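Local coordinates for protein peptide from Structure-specific endonuclease subunit SLX4 (Saccharomyces cerevisiae, PDB 6J0Y) that probably recruits the Slx4 endonuclease subunit to the scaffold protein Rtt107 through an Rtt107-interacting motif, at residues N36-E40 against E41-F45. Residues are numbered along the deposited sequence; the frame is centred on the assembly and turned at random.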
loop_
_atom_site.group_PDB
_atom_site.type_symbol
_atom_site.label_atom_id
_atom_site.label_comp_id
_atom_site.label_asym_id
_atom_site.label_seq_id
_atom_site.Cartn_x
_atom_site.Cartn_y
_atom_site.Cartn_z
ATOM N N ASN B 36 -5.391 13.776 -16.230
ATOM C CA ASN B 36 -6.083 12.644 -15.635
ATOM C C ASN B 36 -5.997 11.414 -16.537
ATOM O O ASN B 36 -6.145 11.505 -17.759
ATOM C CB ASN B 36 -7.545 13.000 -15.395
ATOM C CG ASN B 36 -8.325 11.848 -14.810
ATOM O OD1 ASN B 36 -8.156 11.519 -13.643
ATOM N ND2 ASN B 36 -9.180 11.230 -15.619
ATOM N N ASP B 37 -5.744 10.259 -15.923
ATOM C CA ASP B 37 -5.718 8.973 -16.621
ATOM C C ASP B 37 -6.879 8.129 -16.117
ATOM O O ASP B 37 -6.915 7.764 -14.939
ATOM C CB ASP B 37 -4.404 8.230 -16.373
ATOM C CG ASP B 37 -3.215 8.908 -17.015
ATOM O OD1 ASP B 37 -3.249 9.114 -18.246
ATOM O OD2 ASP B 37 -2.256 9.235 -16.280
ATOM N N SER B 38 -7.821 7.815 -16.992
ATOM C CA SER B 38 -8.899 6.923 -16.592
ATOM C C SER B 38 -8.362 5.502 -16.501
ATOM O O SER B 38 -7.809 4.977 -17.475
ATOM C CB SER B 38 -10.057 6.986 -17.581
ATOM O OG SER B 38 -10.903 5.859 -17.403
ATOM N N GLU B 39 -8.507 4.875 -15.334
ATOM C CA GLU B 39 -8.132 3.474 -15.206
ATOM C C GLU B 39 -9.342 2.573 -14.980
ATOM O O GLU B 39 -9.178 1.409 -14.596
ATOM C CB GLU B 39 -7.095 3.290 -14.095
ATOM C CG GLU B 39 -7.413 4.011 -12.806
ATOM C CD GLU B 39 -6.364 3.770 -11.724
ATOM O OE1 GLU B 39 -6.672 4.017 -10.540
ATOM O OE2 GLU B 39 -5.238 3.332 -12.053
ATOM N N GLU B 40 -10.553 3.091 -15.204
ATOM C CA GLU B 40 -11.774 2.294 -15.117
ATOM C C GLU B 40 -12.741 2.720 -16.218
ATOM O O GLU B 40 -12.789 3.894 -16.608
ATOM C CB GLU B 40 -12.461 2.440 -13.744
ATOM C CG GLU B 40 -11.563 2.148 -12.541
ATOM C CD GLU B 40 -12.200 2.532 -11.218
ATOM O OE1 GLU B 40 -12.409 3.742 -10.985
ATOM O OE2 GLU B 40 -12.499 1.623 -10.414
ATOM N N GLU B 41 -13.539 1.758 -16.696
ATOM C CA GLU B 41 -14.563 2.067 -17.693
ATOM C C GLU B 41 -15.562 3.099 -17.186
ATOM O O GLU B 41 -16.164 3.824 -17.988
ATOM C CB GLU B 41 -15.314 0.801 -18.089
ATOM C CG GLU B 41 -14.489 -0.255 -18.761
ATOM C CD GLU B 41 -15.362 -1.362 -19.318
ATOM O OE1 GLU B 41 -15.476 -2.426 -18.668
ATOM O OE2 GLU B 41 -15.954 -1.147 -20.395
ATOM N N GLU B 42 -15.763 3.164 -15.865
ATOM C CA GLU B 42 -16.717 4.094 -15.273
ATOM C C GLU B 42 -16.279 5.549 -15.401
ATOM O O GLU B 42 -17.115 6.447 -15.248
ATOM C CB GLU B 42 -16.942 3.741 -13.796
ATOM C CG GLU B 42 -17.724 2.438 -13.546
ATOM C CD GLU B 42 -16.883 1.170 -13.694
ATOM O OE1 GLU B 42 -17.432 0.064 -13.486
ATOM O OE2 GLU B 42 -15.679 1.269 -14.016
ATOM N N THR B 43 -14.999 5.804 -15.663
ATOM C CA THR B 43 -14.496 7.148 -15.918
ATOM C C THR B 43 -14.252 7.316 -17.411
ATOM O O THR B 43 -13.616 6.464 -18.039
ATOM C CB THR B 43 -13.201 7.415 -15.146
ATOM O OG1 THR B 43 -13.425 7.194 -13.750
ATOM C CG2 THR B 43 -12.729 8.864 -15.353
ATOM N N GLU B 44 -14.766 8.403 -17.978
ATOM C CA GLU B 44 -14.536 8.655 -19.390
ATOM C C GLU B 44 -13.197 9.355 -19.592
ATOM O O GLU B 44 -12.674 10.030 -18.698
ATOM C CB GLU B 44 -15.673 9.477 -19.996
ATOM C CG GLU B 44 -16.534 8.675 -20.964
ATOM C CD GLU B 44 -17.997 8.693 -20.584
ATOM O OE1 GLU B 44 -18.551 9.799 -20.419
ATOM O OE2 GLU B 44 -18.587 7.600 -20.437
ATOM N N PHE B 45 -12.645 9.181 -20.796
ATOM C CA PHE B 45 -11.287 9.639 -21.064
ATOM C C PHE B 45 -11.147 11.146 -20.889
ATOM O O PHE B 45 -10.110 11.618 -20.410
ATOM C CB PHE B 45 -10.864 9.232 -22.478
ATOM C CG PHE B 45 -10.610 7.753 -22.643
ATOM C CD1 PHE B 45 -9.598 7.124 -21.931
ATOM C CD2 PHE B 45 -11.367 6.997 -23.529
ATOM C CE1 PHE B 45 -9.352 5.760 -22.089
ATOM C CE2 PHE B 45 -11.127 5.630 -23.694
ATOM C CZ PHE B 45 -10.117 5.015 -22.967
HETATM O O HOH W 1 -9.579 12.976 -18.372
HETATM O O HOH W 2 -11.795 5.499 -12.850
#
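Two direct hydrogen bonds join Ser-38 and Glu-40 to Thr-43 round a tight bend of the chain. The backbone bond, from Thr-43 N to Glu-40 O at 3.1 Å with an N-H...O angle of 152°, closes a type I beta turn running from Glu-40 to Thr-43. The second comes from a side chain: Ser-38 OG donates to Thr-43 O over 2.9 Å, approaching from above the carbonyl plane, 48° out of it. Placing OG opposite the backbone N (chi1 163°) carries the hydroxyl across to that carbonyl. With an alanine here, the Thr-43 carbonyl would probably lose its side-chain donor, and the chain just after the turn could shift more easily.

Water extends the polar network at two points. One molecule donates to Glu-40 OE1 at 2.6 Å and is hydrogen-bonded to Thr-43 OG1; the other accepts from Asn-36 ND2 and donates to Phe-45 O, the latter at 2.5 Å.

Nonpolar contact is sparse. Thr-43 CG2 lies 4.0 Å from Ser-38 CB, while the Phe-45 ring meets that same CB obliquely through CD1 at 4.4 Å.

Electrostatically, Glu-42, bent at chi2, brings its OE2 to 4.8 Å from Glu-40 OE2, a like-charged pair. A polar side chain of the other protein's chain hydrogen-bonds Glu-40 OE2, and basic ones there pair with Asp-37, Glu-39 and Glu-40, consistent with a role in Rtt107 recognition.

Within the fold, this acidic bend belongs to the loop between strands 27-32 and 49-55, with Asn-36 and Thr-43 both packing on Phe-49 at the start of the latter.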